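Local coordinates for protein LBCATS-a (PDB 5EY5) that probably acts as the alpha chain of tryptophan synthase, cleaving indole-3-glycerol phosphate to indole, and here holds sn-glycerol-3-phosphate in the pocket of its TIM barrel, at residues D46-I52 against V95-T101; M1-A5 against V123-I127; I64-R70 against V237-E241. One frame throughout, in Å; residues are numbered along the deposited sequence.

In the fold
All three contacts belong to one eight-stranded TIM barrel. Contact 1 is core: neighbouring strands 48-51 and 97-100, joined by main-chain bonds and apolar side chains, with E49 turned inward to the bound glycerol phosphate. Contact 2 shares the sheet with it, since strand 125-127 runs next to 97-100; I97 O lies 2.8 Å from D124 N, a probable hydrogen bond. There a helix start is tied to the barrel by an amide N-H of the capping asparagine and a salt bridge to a buried aspartate. Contact 3, about 25 Å from contact 2 between centres and across the chain's centre, joins two helices near the surface, apolar inside and charged outside, with I64 reaching the ligand.

Contact 1. Residues D46-I52 against V95-T101; sequences DIIELGI and VPIVFLT. With G3P (sn-glycerol-3-phosphate), chain E.
I48 N donates to P96 O, and from there 48-51 and 97-100, adjacent parallel strands of the TIM barrel, zip together through five main-chain hydrogen bonds. V98 N gives to I48 O and L50 N to V98 O, the latter at 2.7 Å and almost straight (175°); L100 N to L50 O and I52 N to L100 O finish the series. CA-H groups of E49, I97, F99 and G51 also face carbonyl oxygens across the gap.

Apolar side chains fill in on the face of I48, L50, I97 and F99. I97 reaches back with CD1 to lie beside CB of I48, while its CG2 meets CD1 of L50 at 4.0 Å. At the far end I52 sets its CD1 over the centre of the F99 ring, 3.8 Å from the centroid and 6° off the normal, a CH-pi contact. The F99 ring also meets that of F82 on helix 78-91. An alanine in place of F99 would remove that ring and is likely to leave a gap under the methyl of I52 and beside F82.

Ligand contacts lie on the other face. E49 runs extended beyond CG, its OE2 accepting a 2.5 Å hydrogen bond from O1 of the glycerol phosphate, while CD1 of L100 makes an apolar contact 3.8 Å from ligand C1. Two waters sit at the I52 and T101 end: one bridges I52 O and T101 OG1, the other I52 O and L100 O.

The I48, L50, I97 and F99 face is thus apolar in its side chains and covered by helices 30-42 and 78-91, whereas E49 and L100 face the pocket inside the barrel. The main-chain bonds fix where E49 starts, and its stretched chain carries the carboxylate to the glycerol hydroxyl.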
loop_
_atom_site.group_PDB
_atom_site.type_symbol
_atom_site.label_atom_id
_atom_site.label_comp_id
_atom_site.label_asym_id
_atom_site.label_seq_id
_atom_site.Cartn_x
_atom_site.Cartn_y
_atom_site.Cartn_z
ATOM N N ASP A 46 -46.741 -9.867 36.188
ATOM C CA ASP A 46 -47.043 -11.257 36.500
ATOM C C ASP A 46 -45.812 -12.128 36.484
ATOM O O ASP A 46 -45.730 -13.097 37.242
ATOM C CB ASP A 46 -48.058 -11.816 35.506
ATOM C CG ASP A 46 -49.375 -11.084 35.555
ATOM O OD1 ASP A 46 -50.156 -11.350 36.491
ATOM O OD2 ASP A 46 -49.626 -10.248 34.657
ATOM N N ILE A 47 -44.873 -11.801 35.609
ATOM C CA ILE A 47 -43.585 -12.460 35.507
ATOM C C ILE A 47 -42.589 -11.356 35.234
ATOM O O ILE A 47 -42.905 -10.393 34.529
ATOM C CB ILE A 47 -43.544 -13.503 34.374
ATOM C CG1 ILE A 47 -44.616 -14.584 34.588
ATOM C CG2 ILE A 47 -42.119 -14.078 34.237
ATOM C CD1 ILE A 47 -44.896 -15.448 33.347
ATOM N N ILE A 48 -41.398 -11.475 35.803
ATOM C CA ILE A 48 -40.364 -10.468 35.627
ATOM C C ILE A 48 -39.187 -11.122 34.938
ATOM O O ILE A 48 -38.672 -12.147 35.413
ATOM C CB ILE A 48 -39.945 -9.831 36.957
ATOM C CG1 ILE A 48 -41.077 -8.949 37.474
ATOM C CG2 ILE A 48 -38.636 -9.054 36.758
ATOM C CD1 ILE A 48 -40.930 -8.550 38.905
ATOM N N GLU A 49 -38.787 -10.547 33.800
ATOM C CA GLU A 49 -37.549 -10.903 33.132
ATOM C C GLU A 49 -36.432 -9.995 33.624
ATOM O O GLU A 49 -36.567 -8.765 33.608
ATOM C CB GLU A 49 -37.688 -10.786 31.614
ATOM C CG GLU A 49 -38.610 -11.814 30.988
ATOM C CD GLU A 49 -38.760 -11.634 29.480
ATOM O OE1 GLU A 49 -39.650 -12.283 28.897
ATOM O OE2 GLU A 49 -37.984 -10.853 28.885
ATOM N N LEU A 50 -35.336 -10.607 34.057
ATOM C CA LEU A 50 -34.123 -9.895 34.444
ATOM C C LEU A 50 -33.042 -10.208 33.419
ATOM O O LEU A 50 -32.675 -11.373 33.235
ATOM C CB LEU A 50 -33.664 -10.298 35.849
ATOM C CG LEU A 50 -34.530 -9.743 36.987
ATOM C CD1 LEU A 50 -34.080 -10.295 38.350
ATOM C CD2 LEU A 50 -34.498 -8.235 36.985
ATOM N N GLY A 51 -32.543 -9.171 32.749
ATOM C CA GLY A 51 -31.474 -9.359 31.785
ATOM C C GLY A 51 -30.134 -9.446 32.482
ATOM O O GLY A 51 -29.768 -8.556 33.258
ATOM N N ILE A 52 -29.411 -10.535 32.234
ATOM C CA ILE A 52 -28.047 -10.692 32.729
ATOM C C ILE A 52 -27.132 -10.010 31.724
ATOM O O ILE A 52 -27.103 -10.421 30.544
ATOM C CB ILE A 52 -27.663 -12.162 32.922
ATOM C CG1 ILE A 52 -28.654 -12.861 33.867
ATOM C CG2 ILE A 52 -26.230 -12.267 33.435
ATOM C CD1 ILE A 52 -29.052 -12.045 35.062
ATOM N N VAL A 95 -43.478 -14.180 43.048
ATOM C CA VAL A 95 -43.326 -13.631 41.690
ATOM C C VAL A 95 -42.383 -14.511 40.877
ATOM O O VAL A 95 -41.253 -14.779 41.322
ATOM C CB VAL A 95 -42.804 -12.199 41.748
ATOM C CG1 VAL A 95 -41.405 -12.178 42.342
ATOM C CG2 VAL A 95 -42.795 -11.602 40.350
ATOM N N PRO A 96 -42.778 -14.960 39.683
ATOM C CA PRO A 96 -41.846 -15.717 38.845
ATOM C C PRO A 96 -40.753 -14.806 38.312
ATOM O O PRO A 96 -41.014 -13.688 37.857
ATOM C CB PRO A 96 -42.733 -16.266 37.716
ATOM C CG PRO A 96 -44.138 -16.200 38.273
ATOM C CD PRO A 96 -44.153 -14.993 39.154
ATOM N N ILE A 97 -39.522 -15.292 38.385
ATOM C CA ILE A 97 -38.344 -14.572 37.912
ATOM C C ILE A 97 -37.728 -15.390 36.789
ATOM O O ILE A 97 -37.532 -16.603 36.938
ATOM C CB ILE A 97 -37.325 -14.343 39.047
ATOM C CG1 ILE A 97 -37.915 -13.427 40.110
ATOM C CG2 ILE A 97 -36.002 -13.753 38.500
ATOM C CD1 ILE A 97 -38.070 -12.002 39.638
ATOM N N VAL A 98 -37.456 -14.731 35.664
ATOM C CA VAL A 98 -36.790 -15.332 34.513
ATOM C C VAL A 98 -35.490 -14.577 34.281
ATOM O O VAL A 98 -35.490 -13.339 34.254
ATOM C CB VAL A 98 -37.675 -15.283 33.255
ATOM C CG1 VAL A 98 -36.899 -15.786 32.021
ATOM C CG2 VAL A 98 -38.935 -16.113 33.473
ATOM N N PHE A 99 -34.387 -15.321 34.141
ATOM C CA PHE A 99 -33.107 -14.770 33.705
ATOM C C PHE A 99 -33.036 -14.822 32.188
ATOM O O PHE A 99 -33.208 -15.892 31.592
ATOM C CB PHE A 99 -31.916 -15.543 34.280
ATOM C CG PHE A 99 -31.496 -15.102 35.642
ATOM C CD1 PHE A 99 -32.247 -14.178 36.346
ATOM C CD2 PHE A 99 -30.335 -15.606 36.220
ATOM C CE1 PHE A 99 -31.854 -13.773 37.620
ATOM C CE2 PHE A 99 -29.932 -15.209 37.477
ATOM C CZ PHE A 99 -30.697 -14.283 38.183
ATOM N N LEU A 100 -32.763 -13.673 31.563
ATOM C CA LEU A 100 -32.494 -13.619 30.134
ATOM C C LEU A 100 -30.997 -13.411 30.013
ATOM O O LEU A 100 -30.462 -12.390 30.463
ATOM C CB LEU A 100 -33.302 -12.511 29.449
ATOM C CG LEU A 100 -33.253 -12.400 27.922
ATOM C CD1 LEU A 100 -34.501 -11.674 27.412
ATOM C CD2 LEU A 100 -31.972 -11.693 27.461
ATOM N N THR A 101 -30.302 -14.415 29.499
ATOM C CA THR A 101 -28.852 -14.345 29.493
ATOM C C THR A 101 -28.351 -14.961 28.204
ATOM O O THR A 101 -28.905 -15.954 27.743
ATOM C CB THR A 101 -28.232 -15.065 30.708
ATOM O OG1 THR A 101 -26.799 -15.063 30.601
ATOM C CG2 THR A 101 -28.722 -16.502 30.825
HETATM O O1 G3P E . -37.755 -9.809 26.575
HETATM C C1 G3P E . -36.831 -9.082 25.823
HETATM C C2 G3P E . -37.233 -7.613 25.748
HETATM O O2 G3P E . -36.100 -6.900 25.340
HETATM C C3 G3P E . -38.424 -7.390 24.793
HETATM O O1P G3P E . -38.054 -6.696 23.624
HETATM O O4P G3P E . -37.005 -4.476 24.346
HETATM O O2P G3P E . -38.217 -4.528 22.147
HETATM O O3P G3P E . -39.502 -4.649 24.218
HETATM P P G3P E . -38.193 -5.048 23.580
HETATM O O HOH W 1 -25.896 -12.677 29.464
HETATM O O HOH W 2 -29.151 -10.303 28.595
#

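Contact 2. Residues M1-A5 against V123-I127; sequences MNRIA and VDGLI
D124 is met by three side chains from the helix start, each at a different angle. R3 comes in at about a right angle: its NH1 donates to OD2 of D124 at 2.8 Å, taking the syn lone pair, in a salt bridge whose guanidinium and carboxylate planes are 67° apart. CB, CG and CD of R3 pass within about 3.5 Å of OD2 of D124, crossing the carboxylate. A water bridges R3 N and OD2 of D124.

N2 approaches obliquely. With CG anti to the backbone N (chi1 -164°), its amide does two jobs: OD1 caps the helix by accepting from I4 N at 2.8 Å, and ND2 donates to D124 O at 3.0 Å, near the amide plane and on a carbonyl lone pair. I4 runs antiparallel to the D124 side chain, its CD1 3.9 Å from CA of G125, where a side chain would clash.

The start of helix 3-14 therefore sits at the N-terminal end of strand 125-127, whose neighbours in the barrel are 97-100 and 149-154. OD1 of D124 makes a salt bridge to R89 and accepts a hydrogen bond from I97 N, R3 NE gives to T93 O, and I4 packs on V98 and D149.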
loop_
_atom_site.group_PDB
_atom_site.type_symbol
_atom_site.label_atom_id
_atom_site.label_comp_id
_atom_site.label_asym_id
_atom_site.label_seq_id
_atom_site.Cartn_x
_atom_site.Cartn_y
_atom_site.Cartn_z
ATOM N N MET A 1 -45.223 -27.290 41.218
ATOM C CA MET A 1 -45.188 -26.828 39.833
ATOM C C MET A 1 -44.437 -25.505 39.715
ATOM O O MET A 1 -44.472 -24.681 40.631
ATOM C CB MET A 1 -46.607 -26.678 39.279
ATOM C CG MET A 1 -47.435 -25.629 39.998
ATOM S SD MET A 1 -49.186 -25.598 39.544
ATOM C CE MET A 1 -49.093 -25.199 37.803
ATOM N N ASN A 2 -43.761 -25.308 38.580
ATOM C CA ASN A 2 -43.010 -24.079 38.346
ATOM C C ASN A 2 -43.889 -22.856 38.601
ATOM O O ASN A 2 -45.081 -22.846 38.274
ATOM C CB ASN A 2 -42.470 -24.066 36.908
ATOM C CG ASN A 2 -41.362 -23.032 36.692
ATOM O OD1 ASN A 2 -41.629 -21.841 36.532
ATOM N ND2 ASN A 2 -40.105 -23.498 36.661
ATOM N N ARG A 3 -43.291 -21.825 39.215
ATOM C CA ARG A 3 -43.995 -20.558 39.416
ATOM C C ARG A 3 -44.547 -19.999 38.111
ATOM O O ARG A 3 -45.585 -19.326 38.105
ATOM C CB ARG A 3 -43.062 -19.523 40.053
ATOM C CG ARG A 3 -42.761 -19.786 41.520
ATOM C CD ARG A 3 -41.977 -18.619 42.122
ATOM N NE ARG A 3 -41.575 -18.881 43.502
ATOM C CZ ARG A 3 -40.371 -19.311 43.870
ATOM N NH1 ARG A 3 -39.430 -19.533 42.961
ATOM N NH2 ARG A 3 -40.106 -19.519 45.154
ATOM N N ILE A 4 -43.842 -20.211 36.999
ATOM C CA ILE A 4 -44.343 -19.703 35.723
ATOM C C ILE A 4 -45.666 -20.370 35.377
ATOM O O ILE A 4 -46.650 -19.704 35.031
ATOM C CB ILE A 4 -43.305 -19.906 34.610
ATOM C CG1 ILE A 4 -42.065 -19.032 34.862
ATOM C CG2 ILE A 4 -43.924 -19.566 33.269
ATOM C CD1 ILE A 4 -40.913 -19.348 33.924
ATOM N N ALA A 5 -45.709 -21.698 35.477
ATOM C CA ALA A 5 -46.952 -22.418 35.223
ATOM C C ALA A 5 -48.058 -21.958 36.167
ATOM O O ALA A 5 -49.194 -21.735 35.740
ATOM C CB ALA A 5 -46.721 -23.924 35.347
ATOM N N VAL A 123 -34.879 -18.821 40.807
ATOM C CA VAL A 123 -35.067 -18.371 39.428
ATOM C C VAL A 123 -35.867 -19.436 38.704
ATOM O O VAL A 123 -35.449 -20.594 38.630
ATOM C CB VAL A 123 -33.732 -18.133 38.712
ATOM C CG1 VAL A 123 -33.975 -17.962 37.193
ATOM C CG2 VAL A 123 -33.014 -16.916 39.284
ATOM N N ASP A 124 -36.994 -19.046 38.130
ATOM C CA ASP A 124 -37.931 -20.038 37.629
ATOM C C ASP A 124 -37.726 -20.390 36.167
ATOM O O ASP A 124 -38.131 -21.476 35.746
ATOM C CB ASP A 124 -39.348 -19.529 37.880
ATOM C CG ASP A 124 -39.550 -19.134 39.342
ATOM O OD1 ASP A 124 -39.647 -17.922 39.639
ATOM O OD2 ASP A 124 -39.557 -20.045 40.197
ATOM N N GLY A 125 -37.107 -19.518 35.382
ATOM C CA GLY A 125 -37.020 -19.782 33.963
ATOM C C GLY A 125 -35.842 -19.075 33.335
ATOM O O GLY A 125 -35.229 -18.175 33.920
ATOM N N LEU A 126 -35.522 -19.518 32.124
ATOM C CA LEU A 126 -34.345 -19.076 31.398
ATOM C C LEU A 126 -34.743 -18.747 29.976
ATOM O O LEU A 126 -35.458 -19.522 29.332
ATOM C CB LEU A 126 -33.256 -20.149 31.381
ATOM C CG LEU A 126 -32.723 -20.570 32.747
ATOM C CD1 LEU A 126 -31.539 -21.512 32.579
ATOM C CD2 LEU A 126 -32.330 -19.340 33.568
ATOM N N ILE A 127 -34.291 -17.587 29.512
ATOM C CA ILE A 127 -34.342 -17.183 28.114
ATOM C C ILE A 127 -32.901 -17.006 27.666
ATOM O O ILE A 127 -32.164 -16.217 28.263
ATOM C CB ILE A 127 -35.134 -15.879 27.936
ATOM C CG1 ILE A 127 -36.583 -16.082 28.378
ATOM C CG2 ILE A 127 -35.046 -15.373 26.482
ATOM C CD1 ILE A 127 -37.370 -14.774 28.412
HETATM O O HOH W 3 -40.518 -22.309 39.975
#

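Contact 3. Residues I64-R70 against V237-E241; sequences IQRASQR and VKRIE
Segments 64-70 of helix 62-73 and 237-241 of helix 234-241 cross at 52°, their axes 10.3 Å apart at closest approach, and their nearest CA atoms belong to I64 and V237. On the inner side V237 fits against A67, CG1 to CB at 3.7 Å, and its other methyl, CG2, faces CG1 of I64 more loosely at 4.5 Å.

Further out the contact turns ionic. E241 sends its carboxylate across to two arginines: CG is anti to the backbone N (chi1 155°) and the chain continues extended, which carries OE1 and OE2 over to the other helix. R66 grips it side-on with two nitrogens. NE donates to OE1 at 3.0 Å and NH2 to OE2 at 3.3 Å, both on syn lone pairs, the two planes nearly coplanar, 29° apart. R70 comes from about a right angle with NH1 3.6 Å from OE1, a longer salt bridge, while its NH2 lies 3.6 Å from CB of E241. One face of its guanidinium rests on its own helix, at R66 O and A67 CA, which should limit its rotation. A water accepts from R70 NH2 and donates weakly to E241 OE2. Two positive groups around one carboxylate should favour its charged form.

The firmer hold on R70 is at NE, in a salt bridge to D27. Both helices lie in the layer outside the TIM barrel. On the barrel side, I64 and A67 touch strand 18-24 at F22 and T24, and I64 also lines the glycerol phosphate pocket. I240 packs on helix 249-263, and Q65 and Q69 meet another protein chain.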
loop_
_atom_site.group_PDB
_atom_site.type_symbol
_atom_site.label_atom_id
_atom_site.label_comp_id
_atom_site.label_asym_id
_atom_site.label_seq_id
_atom_site.Cartn_x
_atom_site.Cartn_y
_atom_site.Cartn_z
ATOM N N ILE A 64 -31.170 -1.590 24.983
ATOM C CA ILE A 64 -30.749 -2.614 25.921
ATOM C C ILE A 64 -29.245 -2.856 25.840
ATOM O O ILE A 64 -28.641 -3.296 26.824
ATOM C CB ILE A 64 -31.595 -3.874 25.679
ATOM C CG1 ILE A 64 -33.027 -3.564 26.142
ATOM C CG2 ILE A 64 -31.019 -5.093 26.428
ATOM C CD1 ILE A 64 -34.038 -4.613 25.833
ATOM N N GLN A 65 -28.621 -2.571 24.687
ATOM C CA GLN A 65 -27.159 -2.558 24.595
ATOM C C GLN A 65 -26.569 -1.590 25.605
ATOM O O GLN A 65 -25.580 -1.899 26.278
ATOM C CB GLN A 65 -26.699 -2.138 23.187
ATOM C CG GLN A 65 -26.943 -3.116 22.039
ATOM C CD GLN A 65 -26.719 -2.452 20.683
ATOM O OE1 GLN A 65 -25.884 -1.550 20.551
ATOM N NE2 GLN A 65 -27.481 -2.877 19.674
ATOM N N ARG A 66 -27.121 -0.373 25.654
ATOM C CA ARG A 66 -26.641 0.651 26.580
ATOM C C ARG A 66 -26.906 0.272 28.025
ATOM O O ARG A 66 -26.092 0.566 28.899
ATOM C CB ARG A 66 -27.291 2.005 26.279
ATOM C CG ARG A 66 -26.968 2.535 24.894
ATOM C CD ARG A 66 -27.404 3.978 24.694
ATOM N NE ARG A 66 -28.845 4.172 24.797
ATOM C CZ ARG A 66 -29.685 4.072 23.772
ATOM N NH1 ARG A 66 -29.222 3.757 22.570
ATOM N NH2 ARG A 66 -30.987 4.274 23.950
ATOM N N ALA A 67 -28.071 -0.323 28.311
ATOM C CA ALA A 67 -28.326 -0.777 29.676
ATOM C C ALA A 67 -27.308 -1.836 30.098
ATOM O O ALA A 67 -26.800 -1.797 31.221
ATOM C CB ALA A 67 -29.757 -1.309 29.796
ATOM N N SER A 68 -26.991 -2.784 29.202
ATOM C CA SER A 68 -26.002 -3.825 29.503
ATOM C C SER A 68 -24.629 -3.235 29.770
ATOM O O SER A 68 -23.912 -3.684 30.676
ATOM C CB SER A 68 -25.900 -4.829 28.348
ATOM O OG SER A 68 -27.055 -5.645 28.239
ATOM N N GLN A 69 -24.219 -2.250 28.964
ATOM C CA GLN A 69 -22.920 -1.643 29.195
ATOM C C GLN A 69 -22.900 -0.909 30.537
ATOM O O GLN A 69 -21.882 -0.900 31.233
ATOM C CB GLN A 69 -22.576 -0.683 28.056
ATOM C CG GLN A 69 -21.957 -1.351 26.822
ATOM C CD GLN A 69 -20.538 -1.864 27.064
ATOM O OE1 GLN A 69 -19.568 -1.099 27.018
ATOM N NE2 GLN A 69 -20.412 -3.168 27.310
ATOM N N ARG A 70 -23.986 -0.217 30.866
ATOM C CA ARG A 70 -24.071 0.439 32.168
ATOM C C ARG A 70 -24.032 -0.590 33.296
ATOM O O ARG A 70 -23.300 -0.428 34.282
ATOM C CB ARG A 70 -25.356 1.266 32.242
ATOM C CG ARG A 70 -25.353 2.501 31.328
ATOM C CD ARG A 70 -26.448 3.448 31.763
ATOM N NE ARG A 70 -27.748 2.787 31.700
ATOM C CZ ARG A 70 -28.527 2.790 30.627
ATOM N NH1 ARG A 70 -28.125 3.420 29.524
ATOM N NH2 ARG A 70 -29.703 2.173 30.658
ATOM N N VAL A 237 -36.837 0.173 30.000
ATOM C CA VAL A 237 -35.441 0.532 30.157
ATOM C C VAL A 237 -35.194 1.979 29.763
ATOM O O VAL A 237 -34.323 2.644 30.340
ATOM C CB VAL A 237 -34.566 -0.431 29.331
ATOM C CG1 VAL A 237 -33.153 0.099 29.272
ATOM C CG2 VAL A 237 -34.598 -1.814 29.946
ATOM N N LYS A 238 -35.929 2.488 28.769
ATOM C CA LYS A 238 -35.806 3.907 28.426
ATOM C C LYS A 238 -36.105 4.781 29.636
ATOM O O LYS A 238 -35.394 5.758 29.921
ATOM C CB LYS A 238 -36.759 4.271 27.287
ATOM C CG LYS A 238 -36.702 3.378 26.071
ATOM C CD LYS A 238 -37.036 4.170 24.807
ATOM C CE LYS A 238 -37.704 3.304 23.752
ATOM N NZ LYS A 238 -39.127 3.008 24.099
ATOM N N ARG A 239 -37.163 4.447 30.367
ATOM C CA ARG A 239 -37.522 5.295 31.492
ATOM C C ARG A 239 -36.471 5.225 32.586
ATOM O O ARG A 239 -36.229 6.220 33.277
ATOM C CB ARG A 239 -38.901 4.914 32.012
ATOM C CG ARG A 239 -39.986 5.669 31.288
ATOM C CD ARG A 239 -40.985 4.757 30.627
ATOM N NE ARG A 239 -41.966 5.553 29.899
ATOM C CZ ARG A 239 -42.191 5.450 28.598
ATOM N NH1 ARG A 239 -41.524 4.556 27.874
ATOM N NH2 ARG A 239 -43.103 6.227 28.026
ATOM N N ILE A 240 -35.817 4.074 32.735
ATOM C CA ILE A 240 -34.705 3.985 33.667
ATOM C C ILE A 240 -33.545 4.841 33.195
ATOM O O ILE A 240 -32.935 5.577 33.982
ATOM C CB ILE A 240 -34.292 2.518 33.858
ATOM C CG1 ILE A 240 -35.441 1.759 34.530
ATOM C CG2 ILE A 240 -33.000 2.446 34.668
ATOM C CD1 ILE A 240 -35.371 0.263 34.373
ATOM N N GLU A 241 -33.239 4.785 31.904
ATOM C CA GLU A 241 -32.079 5.498 31.386
ATOM C C GLU A 241 -32.282 7.008 31.442
ATOM O O GLU A 241 -31.343 7.756 31.754
ATOM C CB GLU A 241 -31.801 5.044 29.955
ATOM C CG GLU A 241 -31.058 6.063 29.115
ATOM C CD GLU A 241 -30.736 5.540 27.726
ATOM O OE1 GLU A 241 -29.587 5.750 27.274
ATOM O OE2 GLU A 241 -31.626 4.926 27.095
HETATM O O HOH W 4 -30.754 2.192 27.595
#